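Local coordinates for FERM, ARHGEF and pleckstrin domain-containing protein 2 (Mus musculus, PDB 6D2K) that activates the small GTPase RAC1 as a guanine nucleotide exchange factor and takes part in semaphorin responses, actin remodelling and regulation of integrin signalling, at residues 137-142 with 163-168. Sequence-based numbering, arbitrary orientation.
Sequences GDYDET and KILDFH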
ATOM      1  N   GLY A 137     -10.752  17.561  14.833  1.00 13.59           N
ATOM      2  CA  GLY A 137     -10.550  18.995  14.927  1.00 13.63           C
ATOM      3  C   GLY A 137      -9.633  19.459  16.042  1.00 17.19           C
ATOM      4  O   GLY A 137      -8.763  18.716  16.500  1.00 15.93           O
ATOM      5  N   ASP A 138      -9.823  20.706  16.481  1.00 17.16           N
ATOM      6  CA  ASP A 138      -8.918  21.314  17.451  1.00 16.86           C
ATOM      7  C   ASP A 138      -8.792  20.503  18.724  1.00 17.30           C
ATOM      8  O   ASP A 138      -9.758  19.912  19.217  1.00 19.57           O
ATOM      9  CB  ASP A 138      -9.387  22.725  17.831  1.00 19.67           C
ATOM     10  CG  ASP A 138      -9.229  23.725  16.711  1.00 21.57           C
ATOM     11  OD1 ASP A 138      -8.631  23.418  15.658  1.00 20.55           O
ATOM     12  OD2 ASP A 138      -9.720  24.863  16.884  1.00 24.55           O
ATOM     13  N   TYR A 139      -7.575  20.510  19.250  1.00 19.67           N
ATOM     14  CA  TYR A 139      -7.234  19.856  20.496  1.00 20.83           C
ATOM     15  C   TYR A 139      -8.173  20.202  21.640  1.00 24.45           C
ATOM     16  O   TYR A 139      -8.553  21.365  21.841  1.00 23.79           O
ATOM     17  CB  TYR A 139      -5.818  20.261  20.902  1.00 23.55           C
ATOM     18  CG  TYR A 139      -5.405  19.773  22.274  1.00 26.43           C
ATOM     19  CD1 TYR A 139      -5.526  20.595  23.393  1.00 27.91           C
ATOM     20  CD2 TYR A 139      -4.887  18.495  22.452  1.00 25.01           C
ATOM     21  CE1 TYR A 139      -5.138  20.158  24.649  1.00 29.83           C
ATOM     22  CE2 TYR A 139      -4.502  18.048  23.708  1.00 31.52           C
ATOM     23  CZ  TYR A 139      -4.633  18.885  24.801  1.00 34.70           C
ATOM     24  OH  TYR A 139      -4.248  18.447  26.050  1.00 41.84           O
ATOM     25  N   ASP A 140      -8.544  19.167  22.377  1.00 22.75           N
ATOM     26  CA  ASP A 140      -9.096  19.304  23.709  1.00 24.56           C
ATOM     27  C   ASP A 140      -8.676  18.050  24.448  1.00 26.08           C
ATOM     28  O   ASP A 140      -8.788  16.949  23.911  1.00 22.60           O
ATOM     29  CB  ASP A 140     -10.610  19.412  23.676  1.00 27.00           C
ATOM     30  CG  ASP A 140     -11.214  19.188  25.028  1.00 27.27           C
ATOM     31  OD1 ASP A 140     -11.000  20.038  25.919  1.00 39.63           O
ATOM     32  OD2 ASP A 140     -11.875  18.154  25.216  1.00 25.66           O
ATOM     33  N   GLU A 141      -8.172  18.197  25.667  1.00 28.87           N
ATOM     34  CA  GLU A 141      -7.567  17.043  26.326  1.00 29.65           C
ATOM     35  C   GLU A 141      -8.534  15.878  26.444  1.00 25.15           C
ATOM     36  O   GLU A 141      -8.189  14.741  26.116  1.00 23.88           O
ATOM     37  CB  GLU A 141      -6.984  17.396  27.695  1.00 33.11           C
ATOM     38  CG  GLU A 141      -6.253  16.224  28.337  1.00 37.10           C
ATOM     39  CD  GLU A 141      -5.263  16.653  29.397  1.00 44.58           C
ATOM     40  OE1 GLU A 141      -5.246  17.852  29.750  1.00 46.37           O
ATOM     41  OE2 GLU A 141      -4.496  15.789  29.875  1.00 45.39           O
ATOM     42  N   THR A 142      -9.750  16.157  26.902  1.00 23.09           N
ATOM     43  CA  THR A 142     -10.745  15.116  27.094  1.00 22.88           C
ATOM     44  C   THR A 142     -11.171  14.475  25.767  1.00 21.37           C
ATOM     45  O   THR A 142     -11.268  13.257  25.658  1.00 22.79           O
ATOM     46  CB  THR A 142     -11.982  15.660  27.838  1.00 30.12           C
ATOM     47  OG1 THR A 142     -11.607  16.036  29.169  1.00 36.08           O
ATOM     48  CG2 THR A 142     -13.073  14.614  27.909  1.00 31.22           C
ATOM     49  N   LYS A 163       3.146  12.909  23.793  1.00 20.99           N
ATOM     50  CA  LYS A 163       3.690  13.556  22.603  1.00 19.32           C
ATOM     51  C   LYS A 163       2.584  13.890  21.604  1.00 19.43           C
ATOM     52  O   LYS A 163       2.597  14.955  20.990  1.00 19.84           O
ATOM     53  CB  LYS A 163       4.726  12.667  21.918  1.00 20.02           C
ATOM     54  CG  LYS A 163       6.015  12.462  22.694  1.00 31.71           C
ATOM     55  CD  LYS A 163       6.919  11.469  21.973  1.00 33.37           C
ATOM     56  CE  LYS A 163       8.141  11.112  22.810  1.00 35.78           C
ATOM     57  NZ  LYS A 163       9.041  12.285  22.995  1.00 37.30           N
ATOM     58  N   ILE A 164       1.638  12.973  21.438  1.00 18.07           N
ATOM     59  CA  ILE A 164       0.550  13.166  20.477  1.00 16.04           C
ATOM     60  C   ILE A 164      -0.280  14.411  20.832  1.00 18.52           C
ATOM     61  O   ILE A 164      -0.568  15.238  19.972  1.00 15.55           O
ATOM     62  CB  ILE A 164      -0.376  11.934  20.417  1.00 16.73           C
ATOM     63  CG1 ILE A 164       0.367  10.742  19.801  1.00 15.00           C
ATOM     64  CG2 ILE A 164      -1.618  12.272  19.602  1.00 16.27           C
ATOM     65  CD1 ILE A 164      -0.338   9.406  19.995  1.00 17.50           C
ATOM     66  N   LEU A 165      -0.652  14.515  22.106  1.00 18.26           N
ATOM     67  CA  LEU A 165      -1.426  15.636  22.632  1.00 23.69           C
ATOM     68  C   LEU A 165      -0.665  16.945  22.491  1.00 18.72           C
ATOM     69  O   LEU A 165      -1.220  17.972  22.096  1.00 20.44           O
ATOM     70  CB  LEU A 165      -1.734  15.405  24.114  1.00 21.86           C
ATOM     71  CG  LEU A 165      -3.042  14.735  24.547  1.00 34.28           C
ATOM     72  CD1 LEU A 165      -3.709  13.959  23.420  1.00 28.55           C
ATOM     73  CD2 LEU A 165      -2.794  13.849  25.768  1.00 32.61           C
ATOM     74  N   ASP A 166       0.612  16.902  22.842  1.00 18.64           N
ATOM     75  CA  ASP A 166       1.500  18.054  22.734  1.00 21.61           C
ATOM     76  C   ASP A 166       1.562  18.616  21.311  1.00 21.51           C
ATOM     77  O   ASP A 166       1.433  19.823  21.099  1.00 20.37           O
ATOM     78  CB  ASP A 166       2.894  17.640  23.226  1.00 22.00           C
ATOM     79  CG  ASP A 166       3.936  18.739  23.076  1.00 34.55           C
ATOM     80  OD1 ASP A 166       5.055  18.560  23.607  1.00 45.45           O
ATOM     81  OD2 ASP A 166       3.661  19.768  22.428  1.00 40.43           O
ATOM     82  N   PHE A 167       1.752  17.745  20.329  1.00 16.64           N
ATOM     83  CA  PHE A 167       1.795  18.181  18.937  1.00 16.09           C
ATOM     84  C   PHE A 167       0.419  18.674  18.459  1.00 16.38           C
ATOM     85  O   PHE A 167       0.331  19.654  17.721  1.00 16.22           O
ATOM     86  CB  PHE A 167       2.274  17.047  18.009  1.00 15.38           C
ATOM     87  CG  PHE A 167       3.758  16.780  18.060  1.00 18.35           C
ATOM     88  CD1 PHE A 167       4.667  17.781  17.783  1.00 16.52           C
ATOM     89  CD2 PHE A 167       4.233  15.502  18.315  1.00 16.64           C
ATOM     90  CE1 PHE A 167       6.032  17.541  17.823  1.00 18.68           C
ATOM     91  CE2 PHE A 167       5.590  15.244  18.348  1.00 18.94           C
ATOM     92  CZ  PHE A 167       6.494  16.268  18.095  1.00 19.17           C
ATOM     93  N   HIS A 168      -0.644  17.970  18.843  1.00 15.29           N
ATOM     94  CA  HIS A 168      -1.981  18.345  18.398  1.00 15.90           C
ATOM     95  C   HIS A 168      -2.330  19.774  18.812  1.00 19.95           C
ATOM     96  O   HIS A 168      -2.981  20.496  18.060  1.00 17.41           O
ATOM     97  CB  HIS A 168      -3.021  17.367  18.937  1.00 16.47           C
ATOM     98  CG  HIS A 168      -4.384  17.547  18.343  1.00 14.53           C
ATOM     99  ND1 HIS A 168      -5.516  17.010  18.914  1.00 16.19           N
ATOM    100  CD2 HIS A 168      -4.797  18.208  17.236  1.00 16.67           C
ATOM    101  CE1 HIS A 168      -6.567  17.318  18.175  1.00 16.75           C
ATOM    102  NE2 HIS A 168      -6.161  18.055  17.157  1.00 16.69           N
TER
HETATM  103  O   HOH W   1      -5.545  21.597  17.544  1.00 16.04           O
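Y139 lies against the last turn of helix 161-168, its side chain running from the ring of H168 to L165. Y139 CB sits over the imidazole face, 4.0 Å from the H168 ring centroid, a CH-pi contact. With CG anti to the backbone N (chi1 173°), the phenol ring is carried on toward L165 and turns its edge to the same imidazole, the planes 85° apart in an offset edge-to-face pair. CD2 passes near H168 ND1 and the carbonyl O of L165; farther out, Y139 CE2 packs 3.7 Å from L165 CG, which lies in the plane of the phenol ring at its edge. At the tip, Y139 OH skirts L165 CG at 4.2 Å. Both segments belong to the alpha-helical central lobe of the FERM domain, and the contact ties the loop joining helices 121-136 and 141-150 to the end of helix 161-168. H168 also reaches the start of that loop: H168 NE2 gives a weak, bent hydrogen bond to G137 O (2.8 Å, 128° at the hydrogen), which lies in the imidazole plane. ND1 is hydrogen-bonded to D144 of helix 141-150, so partners at both ring nitrogens help fix the ring's rotation. A leucine in place of H168 would probably leave G137 O and the D144 carboxylate without these partners and deprive Y139 CB of its aromatic face. Alongside, one water accepts from Y139 N at 2.9 Å and donates to H168 O at 2.8 Å, bridging the two backbones.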